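PDB 3GYC: putative glycoside hydrolase from Parabacteroides distasonis ATCC 8503, which probably hydrolyses glycosidic bonds, as a putative glycoside hydrolase of the cellulase-like family with a TIM-barrel fold. Local coordinates for residues A18-D23 against N52-D57; T303-G308 against T345-G350; K247-G252 against K262-N267; W77-W82 against D311-P316. All blocks are in the same frame, centred on the assembly; numbering follows the deposited sequence.

Contact 1. Residues A18-D23 against N52-D57; sequences AITMWD and NAIRID
The indole of Trp22 carries Ile54 on one face: CD1 of Ile54 sits 4.0 Å above the ring plane, displaced toward the rim, while Ile54 CG2 packs 3.7 Å from Trp22 CB. At the ring's edge, NE1 is hydrogen-bonded to the carbonyl of Cys349, and Tyr36 meets the indole edge-to-face. The other flat group, the Arg55 guanidinium, is met obliquely by the selenium of selenomethionine Met21, SE lying 3.8 Å from NH1. Both side chains run the same way: CG of Met21 (chi1 177°) and CG of Arg55 (chi1 172°) each lie opposite the backbone N, and the arginine stays extended as far as NE. Ala53 CB rests on Ile19 CG1 on the same face of the sheet. The two parallel, neighbouring strands run between these two sets of side chains. Thr20 N bonds to Ala53 O, and Arg55 N to Thr20 O at 2.8 Å. A beta bulge follows, where Arg55 O accepts from Trp22 N and, weakly, from Asp23 N; Asp57 N then reaches Asp23 O at 2.7 Å. Helices 39-48 and 95-105 cover the Ile54 face, as expected for the outside of a TIM barrel. On the face of Met21 and Arg55, the guanidinium forms a salt bridge with Glu305 and a hydrogen bond with Asn160, so its buried charge is probably balanced by the carboxylate and its rotation fixed by two separate partners.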
loop_
_atom_site.group_PDB
_atom_site.type_symbol
_atom_site.label_atom_id
_atom_site.label_comp_id
_atom_site.label_asym_id
_atom_site.label_seq_id
_atom_site.Cartn_x
_atom_site.Cartn_y
_atom_site.Cartn_z
ATOM N N ALA A 18 -7.446 0.323 11.149
ATOM C CA ALA A 18 -6.090 -0.205 11.246
ATOM C C ALA A 18 -5.962 -1.160 10.056
ATOM O O ALA A 18 -6.642 -2.204 9.962
ATOM C CB ALA A 18 -5.830 -0.917 12.579
ATOM N N ILE A 19 -5.091 -0.770 9.149
ATOM C CA ILE A 19 -4.918 -1.428 7.833
ATOM C C ILE A 19 -3.589 -2.152 7.686
ATOM O O ILE A 19 -2.612 -1.814 8.341
ATOM C CB ILE A 19 -5.158 -0.365 6.669
ATOM C CG1 ILE A 19 -5.296 -1.007 5.294
ATOM C CG2 ILE A 19 -4.056 0.735 6.608
ATOM C CD1 ILE A 19 -5.896 -0.006 4.208
ATOM N N THR A 20 -3.581 -3.206 6.873
ATOM C CA THR A 20 -2.368 -3.877 6.501
ATOM C C THR A 20 -2.340 -4.148 4.959
ATOM O O THR A 20 -3.362 -4.431 4.384
ATOM C CB THR A 20 -2.184 -5.202 7.223
ATOM O OG1 THR A 20 -0.944 -5.729 6.804
ATOM C CG2 THR A 20 -3.259 -6.252 6.846
HETATM N N MSE A 21 -1.168 -3.992 4.358
HETATM C CA MSE A 21 -0.924 -4.328 2.958
HETATM C C MSE A 21 -0.660 -5.832 2.812
HETATM O O MSE A 21 0.335 -6.348 3.376
HETATM C CB MSE A 21 0.302 -3.597 2.444
HETATM C CG MSE A 21 0.632 -3.979 1.018
HETATM SE SE MSE A 21 2.402 -3.456 0.584
HETATM C CE MSE A 21 3.362 -4.837 1.586
ATOM N N TRP A 22 -1.597 -6.538 2.170
ATOM C CA TRP A 22 -1.398 -7.937 1.771
ATOM C C TRP A 22 -1.098 -8.066 0.269
ATOM O O TRP A 22 -0.969 -9.190 -0.258
ATOM C CB TRP A 22 -2.550 -8.810 2.236
ATOM C CG TRP A 22 -2.456 -9.217 3.707
ATOM C CD1 TRP A 22 -1.579 -8.747 4.629
ATOM C CD2 TRP A 22 -3.363 -10.087 4.443
ATOM N NE1 TRP A 22 -1.805 -9.337 5.874
ATOM C CE2 TRP A 22 -2.878 -10.175 5.769
ATOM C CE3 TRP A 22 -4.428 -10.894 4.076
ATOM C CZ2 TRP A 22 -3.490 -10.947 6.732
ATOM C CZ3 TRP A 22 -5.019 -11.654 5.021
ATOM C CH2 TRP A 22 -4.559 -11.676 6.341
ATOM N N ASP A 23 -0.954 -6.905 -0.385
ATOM C CA ASP A 23 -0.410 -6.765 -1.733
ATOM C C ASP A 23 -0.899 -7.867 -2.706
ATOM O O ASP A 23 -2.092 -8.047 -2.873
ATOM C CB ASP A 23 1.134 -6.671 -1.636
ATOM C CG ASP A 23 1.759 -7.846 -0.806
ATOM O OD1 ASP A 23 1.772 -7.743 0.454
ATOM O OD2 ASP A 23 2.168 -8.879 -1.401
ATOM N N ASN A 52 -8.601 -4.086 10.918
ATOM C CA ASN A 52 -9.924 -4.180 10.305
ATOM C C ASN A 52 -9.986 -3.657 8.864
ATOM O O ASN A 52 -11.044 -3.374 8.344
ATOM C CB ASN A 52 -11.023 -3.595 11.199
ATOM C CG ASN A 52 -10.832 -2.134 11.534
ATOM O OD1 ASN A 52 -9.782 -1.533 11.232
ATOM N ND2 ASN A 52 -11.873 -1.538 12.126
ATOM N N ALA A 53 -8.825 -3.566 8.209
ATOM C CA ALA A 53 -8.757 -3.199 6.794
ATOM C C ALA A 53 -7.503 -3.866 6.175
ATOM O O ALA A 53 -6.524 -4.136 6.874
ATOM C CB ALA A 53 -8.718 -1.644 6.612
ATOM N N ILE A 54 -7.560 -4.147 4.880
ATOM C CA ILE A 54 -6.463 -4.738 4.124
ATOM C C ILE A 54 -6.390 -4.033 2.774
ATOM O O ILE A 54 -7.409 -3.693 2.201
ATOM C CB ILE A 54 -6.719 -6.247 3.870
ATOM C CG1 ILE A 54 -7.052 -6.980 5.178
ATOM C CG2 ILE A 54 -5.556 -6.897 3.209
ATOM C CD1 ILE A 54 -7.576 -8.474 4.987
ATOM N N ARG A 55 -5.185 -3.778 2.308
ATOM C CA ARG A 55 -4.940 -3.235 0.976
ATOM C C ARG A 55 -4.431 -4.396 0.106
ATOM O O ARG A 55 -3.450 -5.048 0.451
ATOM C CB ARG A 55 -3.905 -2.125 1.063
ATOM C CG ARG A 55 -3.437 -1.628 -0.259
ATOM C CD ARG A 55 -2.303 -0.756 -0.127
ATOM N NE ARG A 55 -1.797 -0.327 -1.410
ATOM C CZ ARG A 55 -0.510 -0.165 -1.697
ATOM N NH1 ARG A 55 0.437 -0.466 -0.796
ATOM N NH2 ARG A 55 -0.154 0.215 -2.914
ATOM N N ILE A 56 -5.117 -4.712 -0.999
ATOM C CA ILE A 56 -4.683 -5.819 -1.795
ATOM C C ILE A 56 -4.582 -5.430 -3.267
ATOM O O ILE A 56 -5.169 -4.449 -3.735
ATOM C CB ILE A 56 -5.605 -7.049 -1.698
ATOM C CG1 ILE A 56 -7.039 -6.754 -2.199
ATOM C CG2 ILE A 56 -5.660 -7.622 -0.328
ATOM C CD1 ILE A 56 -7.931 -7.983 -2.274
ATOM N N ASP A 57 -3.841 -6.249 -3.968
ATOM C CA ASP A 57 -3.787 -6.138 -5.424
ATOM C C ASP A 57 -5.027 -6.849 -5.986
ATOM O O ASP A 57 -5.286 -8.031 -5.659
ATOM C CB ASP A 57 -2.513 -6.774 -5.954
ATOM C CG ASP A 57 -2.264 -6.416 -7.425
ATOM O OD1 ASP A 57 -3.235 -6.162 -8.171
ATOM O OD2 ASP A 57 -1.085 -6.294 -7.796
#

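Contact 2. Residues T303-G308 against T345-G350; sequences TTECWG and TSNFCG
Asn347 N donates to Cys306 O over 3.0 Å, the one direct hydrogen bond between the two loops, and the same carbonyl oxygen receives a CA-H contact from Ser346 CA at 3.2 Å. The Asn347 side chain folds back over its own backbone (chi1 57°), bringing OD1 to 2.9 Å from Cys306 O; these are two acceptors, and OD1 instead accepts a hydrogen bond from Trp236 NE1. Its ND2 is held by Val310 O and, weakly, by a water that donates to Glu305 OE1. A second water bridges Thr304 O and Ser346 O. At the other end, Thr345 O lies near the ring plane of Trp307, at the edge, 3.3 Å from CD1; this buried oxygen has no hydrogen-bonding partner in the model. Trp307 follows a cis peptide bond, and Cys306 CB sits 3.2 Å above one face of its indole. Both loops leave the ends of neighbouring parallel strands, 301-303 and 340-343, as the loops at the C-terminal rim of a TIM barrel do, and this is the rim where such barrels commonly place their active sites. Farther out, Trp307 NE1 is fixed by Ala344 O, and Thr345 OG1 by Tyr51. An ST turn, with Ser346 OG accepting from Phe348 N at 3.0 Å, shapes the second loop, while Glu305 OE2 forms a salt bridge with Arg55 and Thr304 OG1 bonds to Glu232.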
loop_
_atom_site.group_PDB
_atom_site.type_symbol
_atom_site.label_atom_id
_atom_site.label_comp_id
_atom_site.label_asym_id
_atom_site.label_seq_id
_atom_site.Cartn_x
_atom_site.Cartn_y
_atom_site.Cartn_z
ATOM N N THR A 303 -1.683 5.302 5.010
ATOM C CA THR A 303 -0.318 4.830 4.801
ATOM C C THR A 303 -0.337 3.325 5.041
ATOM O O THR A 303 -0.767 2.877 6.107
ATOM C CB THR A 303 0.746 5.565 5.702
ATOM O OG1 THR A 303 0.897 6.935 5.283
ATOM C CG2 THR A 303 2.138 4.868 5.608
ATOM N N THR A 304 0.072 2.529 4.030
ATOM C CA THR A 304 0.124 1.071 4.148
ATOM C C THR A 304 1.547 0.533 4.002
ATOM O O THR A 304 1.783 -0.648 4.226
ATOM C CB THR A 304 -0.785 0.372 3.093
ATOM O OG1 THR A 304 -0.289 0.640 1.775
ATOM C CG2 THR A 304 -2.258 0.843 3.238
ATOM N N GLU A 305 2.509 1.408 3.671
ATOM C CA GLU A 305 3.893 1.023 3.519
ATOM C C GLU A 305 4.731 1.999 4.362
ATOM O O GLU A 305 4.801 3.174 4.078
ATOM C CB GLU A 305 4.271 1.018 2.040
ATOM C CG GLU A 305 3.377 0.083 1.168
ATOM C CD GLU A 305 4.082 -0.333 -0.147
ATOM O OE1 GLU A 305 5.281 -0.662 -0.084
ATOM O OE2 GLU A 305 3.446 -0.380 -1.230
ATOM N N CYS A 306 5.327 1.455 5.417
ATOM C CA CYS A 306 5.901 2.223 6.486
ATOM C C CYS A 306 6.461 1.221 7.497
ATOM O O CYS A 306 6.294 0.002 7.288
ATOM C CB CYS A 306 4.742 2.986 7.127
ATOM S SG CYS A 306 3.348 1.812 7.482
ATOM N N TRP A 307 7.157 1.664 8.556
ATOM C CA TRP A 307 7.567 3.045 8.804
ATOM C C TRP A 307 9.084 3.136 8.937
ATOM O O TRP A 307 9.623 4.241 9.007
ATOM C CB TRP A 307 7.000 3.610 10.136
ATOM C CG TRP A 307 5.491 3.741 10.229
ATOM C CD1 TRP A 307 4.653 2.871 10.814
ATOM C CD2 TRP A 307 4.686 4.815 9.743
ATOM N NE1 TRP A 307 3.359 3.297 10.693
ATOM C CE2 TRP A 307 3.355 4.501 10.055
ATOM C CE3 TRP A 307 4.960 6.006 9.066
ATOM C CZ2 TRP A 307 2.300 5.316 9.709
ATOM C CZ3 TRP A 307 3.915 6.819 8.726
ATOM C CH2 TRP A 307 2.597 6.466 9.045
ATOM N N GLY A 308 9.768 1.992 9.036
ATOM C CA GLY A 308 11.231 1.950 9.297
ATOM C C GLY A 308 12.081 1.600 8.095
ATOM O O GLY A 308 12.605 2.478 7.420
ATOM N N THR A 345 0.826 -0.487 10.764
ATOM C CA THR A 345 1.924 -0.515 11.728
ATOM C C THR A 345 3.204 -0.801 10.964
ATOM O O THR A 345 4.276 -0.349 11.376
ATOM C CB THR A 345 1.697 -1.577 12.812
ATOM O OG1 THR A 345 1.518 -2.848 12.181
ATOM C CG2 THR A 345 0.480 -1.209 13.682
ATOM N N SER A 346 3.099 -1.538 9.854
ATOM C CA SER A 346 4.247 -1.749 8.942
ATOM C C SER A 346 3.849 -2.470 7.669
ATOM O O SER A 346 2.763 -3.048 7.624
ATOM C CB SER A 346 5.354 -2.572 9.620
ATOM O OG SER A 346 5.071 -3.956 9.615
ATOM N N ASN A 347 4.757 -2.514 6.675
ATOM C CA ASN A 347 4.551 -3.315 5.476
ATOM C C ASN A 347 5.027 -4.790 5.638
ATOM O O ASN A 347 5.248 -5.455 4.642
ATOM C CB ASN A 347 5.104 -2.679 4.173
ATOM C CG ASN A 347 6.618 -2.341 4.220
ATOM O OD1 ASN A 347 7.037 -1.642 5.061
ATOM N ND2 ASN A 347 7.383 -2.780 3.244
ATOM N N PHE A 348 5.153 -5.273 6.887
ATOM C CA PHE A 348 5.539 -6.651 7.188
ATOM C C PHE A 348 4.434 -7.294 8.015
ATOM O O PHE A 348 4.669 -8.278 8.709
ATOM C CB PHE A 348 6.888 -6.688 7.936
ATOM C CG PHE A 348 7.944 -5.872 7.262
ATOM C CD1 PHE A 348 8.412 -6.226 6.020
ATOM C CD2 PHE A 348 8.456 -4.730 7.841
ATOM C CE1 PHE A 348 9.347 -5.446 5.367
ATOM C CE2 PHE A 348 9.375 -3.944 7.191
ATOM C CZ PHE A 348 9.842 -4.325 5.956
ATOM N N CYS A 349 3.243 -6.708 7.924
ATOM C CA CYS A 349 2.140 -7.082 8.735
ATOM C C CYS A 349 1.314 -8.211 8.089
ATOM O O CYS A 349 0.123 -8.046 7.783
ATOM C CB CYS A 349 1.289 -5.858 8.989
ATOM S SG CYS A 349 0.172 -6.103 10.352
ATOM N N GLY A 350 1.945 -9.366 7.991
ATOM C CA GLY A 350 1.338 -10.552 7.408
ATOM C C GLY A 350 2.007 -11.825 7.886
ATOM O O GLY A 350 3.120 -11.790 8.403
HETATM O O HOH W 1 0.798 -2.633 5.713
HETATM O O HOH W 2 6.429 -3.120 0.295
#

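Contact 3. Residues K247-G252 against K262-N267; sequences KLVGYG and KNVVKN
Asn263 and Asn267, one helical turn apart, both point at the end of helix 240-249 and each presents an amide N-H to a carbonyl. In both, CG lies opposite the carbonyl carbon (chi1 -73° and -54°, respectively), which directs the amides there. ND2 of Asn267 meets Val249 O at 2.9 Å with an N-H...O angle of 171°, and ND2 of Asn263 meets Gly250 O at 2.7 Å, equally straight. Each oxygen lies in the plane of its donor amide, whereas the donors are tilted modestly from the carbonyl planes. Two consecutive carbonyls at a helix C-terminus are thus satisfied by side chains of the next helix, 259-273, in the long connection between barrel strands 231-232 and 301-303, far from the chain's centre. Gly250, the first residue past the helix, has positive phi and leaves room for Asn263. Beside the amides, CG1 of Val249 reaches over the backbone at Val264 CA, 3.8 Å away. Val264 CG2 approaches the Tyr251 ring obliquely, 3.3 Å from CD1, and the phenol continues past it to hydrogen-bond Asp311.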
loop_
_atom_site.group_PDB
_atom_site.type_symbol
_atom_site.label_atom_id
_atom_site.label_comp_id
_atom_site.label_asym_id
_atom_site.label_seq_id
_atom_site.Cartn_x
_atom_site.Cartn_y
_atom_site.Cartn_z
ATOM N N LYS A 247 22.175 4.451 2.317
ATOM C CA LYS A 247 23.500 4.792 1.757
ATOM C C LYS A 247 24.561 4.372 2.758
ATOM O O LYS A 247 25.589 3.828 2.383
ATOM C CB LYS A 247 23.642 6.273 1.397
ATOM C CG LYS A 247 22.854 6.703 0.139
ATOM C CD LYS A 247 22.922 8.208 -0.040
ATOM C CE LYS A 247 22.131 8.701 -1.235
ATOM N NZ LYS A 247 21.924 10.194 -1.153
ATOM N N LEU A 248 24.295 4.597 4.039
ATOM C CA LEU A 248 25.210 4.161 5.089
ATOM C C LEU A 248 25.326 2.628 5.205
ATOM O O LEU A 248 26.428 2.092 5.332
ATOM C CB LEU A 248 24.800 4.752 6.443
ATOM C CG LEU A 248 25.096 6.248 6.649
ATOM C CD1 LEU A 248 24.364 6.754 7.874
ATOM C CD2 LEU A 248 26.605 6.529 6.725
ATOM N N VAL A 249 24.194 1.949 5.163
ATOM C CA VAL A 249 24.118 0.507 5.312
ATOM C C VAL A 249 24.671 -0.224 4.108
ATOM O O VAL A 249 25.279 -1.285 4.257
ATOM C CB VAL A 249 22.660 0.076 5.562
ATOM C CG1 VAL A 249 22.454 -1.464 5.420
ATOM C CG2 VAL A 249 22.215 0.565 6.918
ATOM N N GLY A 250 24.475 0.346 2.929
ATOM C CA GLY A 250 24.858 -0.299 1.690
ATOM C C GLY A 250 23.739 -1.147 1.082
ATOM O O GLY A 250 24.003 -2.205 0.527
ATOM N N TYR A 251 22.500 -0.685 1.175
ATOM C CA TYR A 251 21.331 -1.393 0.629
ATOM C C TYR A 251 20.802 -0.700 -0.629
ATOM O O TYR A 251 20.456 0.464 -0.584
ATOM C CB TYR A 251 20.217 -1.471 1.666
ATOM C CG TYR A 251 19.094 -2.395 1.213
ATOM C CD1 TYR A 251 19.298 -3.773 1.180
ATOM C CD2 TYR A 251 17.886 -1.892 0.725
ATOM C CE1 TYR A 251 18.326 -4.628 0.740
ATOM C CE2 TYR A 251 16.882 -2.742 0.303
ATOM C CZ TYR A 251 17.120 -4.116 0.306
ATOM O OH TYR A 251 16.221 -5.013 -0.134
ATOM N N GLY A 252 20.682 -1.437 -1.736
ATOM C CA GLY A 252 20.247 -0.868 -3.010
ATOM C C GLY A 252 19.044 -1.531 -3.643
ATOM O O GLY A 252 18.895 -1.494 -4.852
ATOM N N LYS A 262 23.072 -8.893 2.642
ATOM C CA LYS A 262 24.243 -9.154 3.461
ATOM C C LYS A 262 24.715 -7.847 4.142
ATOM O O LYS A 262 25.198 -7.882 5.257
ATOM C CB LYS A 262 25.369 -9.796 2.648
ATOM C CG LYS A 262 25.121 -11.275 2.339
ATOM C CD LYS A 262 26.220 -11.820 1.398
ATOM C CE LYS A 262 26.046 -13.268 1.063
ATOM N NZ LYS A 262 26.248 -14.181 2.224
ATOM N N ASN A 263 24.577 -6.722 3.460
ATOM C CA ASN A 263 24.925 -5.419 4.058
ATOM C C ASN A 263 23.899 -5.041 5.136
ATOM O O ASN A 263 24.252 -4.417 6.101
ATOM C CB ASN A 263 24.972 -4.334 2.995
ATOM C CG ASN A 263 26.169 -4.449 2.123
ATOM O OD1 ASN A 263 27.105 -5.129 2.468
ATOM N ND2 ASN A 263 26.152 -3.796 0.993
ATOM N N VAL A 264 22.638 -5.416 4.957
ATOM C CA VAL A 264 21.608 -5.122 5.978
ATOM C C VAL A 264 21.981 -5.879 7.270
ATOM O O VAL A 264 21.982 -5.300 8.381
ATOM C CB VAL A 264 20.172 -5.459 5.488
ATOM C CG1 VAL A 264 19.132 -5.256 6.614
ATOM C CG2 VAL A 264 19.815 -4.592 4.295
ATOM N N VAL A 265 22.354 -7.151 7.126
ATOM C CA VAL A 265 22.761 -7.974 8.268
ATOM C C VAL A 265 23.959 -7.361 9.002
ATOM O O VAL A 265 23.955 -7.231 10.243
ATOM C CB VAL A 265 23.077 -9.456 7.853
ATOM C CG1 VAL A 265 23.820 -10.207 8.984
ATOM C CG2 VAL A 265 21.774 -10.207 7.417
ATOM N N LYS A 266 24.958 -6.936 8.232
ATOM C CA LYS A 266 26.193 -6.420 8.794
ATOM C C LYS A 266 26.057 -5.048 9.459
ATOM O O LYS A 266 26.616 -4.839 10.536
ATOM C CB LYS A 266 27.268 -6.345 7.711
ATOM C CG LYS A 266 28.680 -5.959 8.200
ATOM N N ASN A 267 25.299 -4.159 8.826
ATOM C CA ASN A 267 25.221 -2.756 9.204
ATOM C C ASN A 267 23.944 -2.086 9.643
ATOM O O ASN A 267 24.017 -1.079 10.310
ATOM C CB ASN A 267 25.662 -1.957 7.984
ATOM C CG ASN A 267 26.983 -2.388 7.489
ATOM O OD1 ASN A 267 27.841 -2.788 8.280
ATOM N ND2 ASN A 267 27.163 -2.365 6.174
#

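Contact 4. Residues W77-W82 against D311-P316; sequences WNQQDW and DYKDWP. With EDO (1,2-ethanediol), chain D.
Lys313 starts with CG lodged between its backbone N and carbonyl carbon (chi1 58°) and is extended beyond it, which carries NZ across to Gln79 O, 2.7 Å away. Gln79 bends at chi2 (-66°), so that its OE1 accepts from a water that in turn accepts from the same ammonium; the lysine also makes a cation-pi contact with Tyr261. Gln80 bends likewise and crosses Asp311 at about a right angle, its amide inclined 37° to the carboxylate. Gln80 NE2 comes to 3.3 Å from Asp311 OD2 at a poor angle for a hydrogen bond; both atoms turn to Tyr251 OH, NE2 only weakly, and Gln80 OE1 bonds to Tyr261. Asp311 OD1 lies at the edge of the Trp82 indole, 3.6 Å from CZ3, while Trp82 NE1 donates to Asn347 O. Water does much of the joining. One molecule links Gln80 OE1, Asp81 N and Tyr312 O, and two more tie Asp81 OD2 to the backbone N and O of Asp314. Asp81 OD1 accepts from 1,2-ethanediol O2 at 3.0 Å; the diol, probably from the crystallisation liquor, also bonds to Arg29. Here the loop between antiparallel strands 71-73 and 88-90 meets the one beyond the C-terminal end of TIM-barrel strand 301-303.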
loop_
_atom_site.group_PDB
_atom_site.type_symbol
_atom_site.label_atom_id
_atom_site.label_comp_id
_atom_site.label_asym_id
_atom_site.label_seq_id
_atom_site.Cartn_x
_atom_site.Cartn_y
_atom_site.Cartn_z
ATOM N N TRP A 77 11.021 -10.476 -7.933
ATOM C CA TRP A 77 12.283 -10.621 -7.174
ATOM C C TRP A 77 12.367 -12.003 -6.557
ATOM O O TRP A 77 11.373 -12.729 -6.475
ATOM C CB TRP A 77 12.314 -9.623 -5.995
ATOM C CG TRP A 77 10.994 -9.482 -5.296
ATOM C CD1 TRP A 77 10.257 -10.457 -4.687
ATOM C CD2 TRP A 77 10.254 -8.266 -5.130
ATOM N NE1 TRP A 77 9.102 -9.923 -4.169
ATOM C CE2 TRP A 77 9.057 -8.589 -4.455
ATOM C CE3 TRP A 77 10.468 -6.951 -5.523
ATOM C CZ2 TRP A 77 8.086 -7.620 -4.137
ATOM C CZ3 TRP A 77 9.512 -6.001 -5.207
ATOM C CH2 TRP A 77 8.337 -6.339 -4.521
ATOM N N ASN A 78 13.550 -12.372 -6.121
ATOM C CA ASN A 78 13.683 -13.573 -5.342
ATOM C C ASN A 78 14.277 -13.229 -3.964
ATOM O O ASN A 78 14.478 -14.094 -3.134
ATOM C CB ASN A 78 14.457 -14.660 -6.099
ATOM C CG ASN A 78 15.908 -14.312 -6.340
ATOM O OD1 ASN A 78 16.489 -13.437 -5.711
ATOM N ND2 ASN A 78 16.513 -15.047 -7.238
ATOM N N GLN A 79 14.546 -11.953 -3.730
ATOM C CA GLN A 79 15.145 -11.522 -2.464
ATOM C C GLN A 79 14.140 -11.115 -1.388
ATOM O O GLN A 79 14.505 -11.028 -0.218
ATOM C CB GLN A 79 16.089 -10.353 -2.754
ATOM C CG GLN A 79 17.220 -10.791 -3.577
ATOM C CD GLN A 79 18.079 -11.755 -2.806
ATOM O OE1 GLN A 79 18.529 -11.430 -1.712
ATOM N NE2 GLN A 79 18.364 -12.900 -3.388
ATOM N N GLN A 80 12.884 -10.884 -1.767
ATOM C CA GLN A 80 11.847 -10.477 -0.783
ATOM C C GLN A 80 10.787 -11.533 -0.579
ATOM O O GLN A 80 10.591 -12.398 -1.455
ATOM C CB GLN A 80 11.173 -9.178 -1.211
ATOM C CG GLN A 80 12.086 -8.099 -1.619
ATOM C CD GLN A 80 13.083 -7.705 -0.531
ATOM O OE1 GLN A 80 12.807 -7.860 0.645
ATOM N NE2 GLN A 80 14.249 -7.224 -0.938
ATOM N N ASP A 81 10.036 -11.421 0.527
ATOM C CA ASP A 81 8.970 -12.398 0.848
ATOM C C ASP A 81 7.510 -11.942 0.561
ATOM O O ASP A 81 6.554 -12.535 1.066
ATOM C CB ASP A 81 9.119 -12.911 2.320
ATOM C CG ASP A 81 10.310 -13.907 2.493
ATOM O OD1 ASP A 81 10.818 -14.458 1.460
ATOM O OD2 ASP A 81 10.731 -14.118 3.665
ATOM N N TRP A 82 7.348 -10.879 -0.219
ATOM C CA TRP A 82 6.042 -10.496 -0.706
ATOM C C TRP A 82 5.884 -11.268 -2.007
ATOM O O TRP A 82 6.797 -11.327 -2.833
ATOM C CB TRP A 82 5.912 -9.027 -0.996
ATOM C CG TRP A 82 6.064 -8.195 0.182
ATOM C CD1 TRP A 82 5.194 -8.077 1.228
ATOM C CD2 TRP A 82 7.179 -7.352 0.476
ATOM N NE1 TRP A 82 5.706 -7.197 2.159
ATOM C CE2 TRP A 82 6.920 -6.744 1.719
ATOM C CE3 TRP A 82 8.370 -7.033 -0.200
ATOM C CZ2 TRP A 82 7.783 -5.816 2.286
ATOM C CZ3 TRP A 82 9.238 -6.119 0.385
ATOM C CH2 TRP A 82 8.939 -5.525 1.610
ATOM N N ASP A 311 12.588 -2.893 3.016
ATOM C CA ASP A 311 12.702 -4.350 2.795
ATOM C C ASP A 311 13.271 -5.023 4.051
ATOM O O ASP A 311 14.249 -4.556 4.641
ATOM C CB ASP A 311 13.665 -4.604 1.640
ATOM C CG ASP A 311 13.164 -4.065 0.304
ATOM O OD1 ASP A 311 11.967 -3.816 0.212
ATOM O OD2 ASP A 311 13.990 -3.944 -0.664
ATOM N N TYR A 312 12.644 -6.102 4.479
ATOM C CA TYR A 312 13.100 -6.870 5.618
ATOM C C TYR A 312 12.446 -8.201 5.505
ATOM O O TYR A 312 11.493 -8.346 4.768
ATOM C CB TYR A 312 12.653 -6.230 6.949
ATOM C CG TYR A 312 13.694 -6.415 8.076
ATOM C CD1 TYR A 312 14.962 -5.846 7.962
ATOM C CD2 TYR A 312 13.397 -7.110 9.250
ATOM C CE1 TYR A 312 15.926 -5.925 8.995
ATOM C CE2 TYR A 312 14.364 -7.215 10.304
ATOM C CZ TYR A 312 15.653 -6.626 10.155
ATOM O OH TYR A 312 16.623 -6.687 11.175
ATOM N N LYS A 313 12.970 -9.185 6.203
ATOM C CA LYS A 313 12.403 -10.528 6.144
ATOM C C LYS A 313 12.915 -11.347 7.308
ATOM O O LYS A 313 13.873 -10.974 7.952
ATOM C CB LYS A 313 12.790 -11.240 4.827
ATOM C CG LYS A 313 14.271 -11.391 4.571
ATOM C CD LYS A 313 14.537 -11.802 3.111
ATOM C CE LYS A 313 15.997 -11.972 2.788
ATOM N NZ LYS A 313 16.204 -12.397 1.359
ATOM N N ASP A 314 12.242 -12.460 7.571
ATOM C CA ASP A 314 12.726 -13.449 8.522
ATOM C C ASP A 314 14.034 -14.011 7.955
ATOM O O ASP A 314 14.055 -14.534 6.845
ATOM C CB ASP A 314 11.718 -14.574 8.656
ATOM C CG ASP A 314 10.430 -14.140 9.328
ATOM O OD1 ASP A 314 10.445 -13.191 10.162
ATOM O OD2 ASP A 314 9.391 -14.808 9.051
ATOM N N TRP A 315 15.110 -13.969 8.720
ATOM C CA TRP A 315 16.405 -14.345 8.180
ATOM C C TRP A 315 17.380 -14.551 9.314
ATOM O O TRP A 315 17.193 -13.969 10.365
ATOM C CB TRP A 315 16.890 -13.183 7.326
ATOM C CG TRP A 315 17.852 -13.500 6.244
ATOM C CD1 TRP A 315 19.112 -13.010 6.117
ATOM C CD2 TRP A 315 17.621 -14.298 5.065
ATOM N NE1 TRP A 315 19.693 -13.473 4.969
ATOM C CE2 TRP A 315 18.808 -14.265 4.304
ATOM C CE3 TRP A 315 16.543 -15.046 4.584
ATOM C CZ2 TRP A 315 18.936 -14.930 3.091
ATOM C CZ3 TRP A 315 16.684 -15.717 3.384
ATOM C CH2 TRP A 315 17.876 -15.674 2.657
ATOM N N PRO A 316 18.396 -15.400 9.120
ATOM C CA PRO A 316 19.397 -15.458 10.151
ATOM C C PRO A 316 20.061 -14.085 10.382
ATOM O O PRO A 316 20.439 -13.377 9.443
ATOM C CB PRO A 316 20.457 -16.444 9.574
ATOM C CG PRO A 316 20.265 -16.380 8.111
ATOM C CD PRO A 316 18.743 -16.291 7.991
HETATM C C1 EDO D . 9.995 -18.666 0.213
HETATM O O1 EDO D . 9.002 -18.482 1.240
HETATM C C2 EDO D . 10.484 -17.328 -0.263
HETATM O O2 EDO D . 9.438 -16.355 -0.440
HETATM O O HOH W 3 18.975 -12.571 0.582
HETATM O O HOH W 4 10.836 -9.280 2.089
HETATM O O HOH W 5 9.897 -13.317 6.042
HETATM O O HOH W 6 12.639 -15.448 4.839
#

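Overall arrangement
Contact 2 is wholly buried and contact 1 almost so, both near the centre of the chain, about 10 Å apart between centres; contact 4 is also largely buried but farther out, and contact 3 is the most peripheral. Backbone pairing dominates contact 1, whereas contact 2 relies on one backbone bond and bridging waters. Contact 4 uses a lysine, amides and still more water, and contact 3 two asparagine amides on carbonyls at a helix end. Contacts 2 and 4 share the loop between strand 301-303 and helix 321-337. Thr20 also bonds to Cys349, joining contacts 1 and 2; Trp82 packs on Met21 and Phe348; the Tyr251 hydroxyl and Asp311 join contacts 3 and 4.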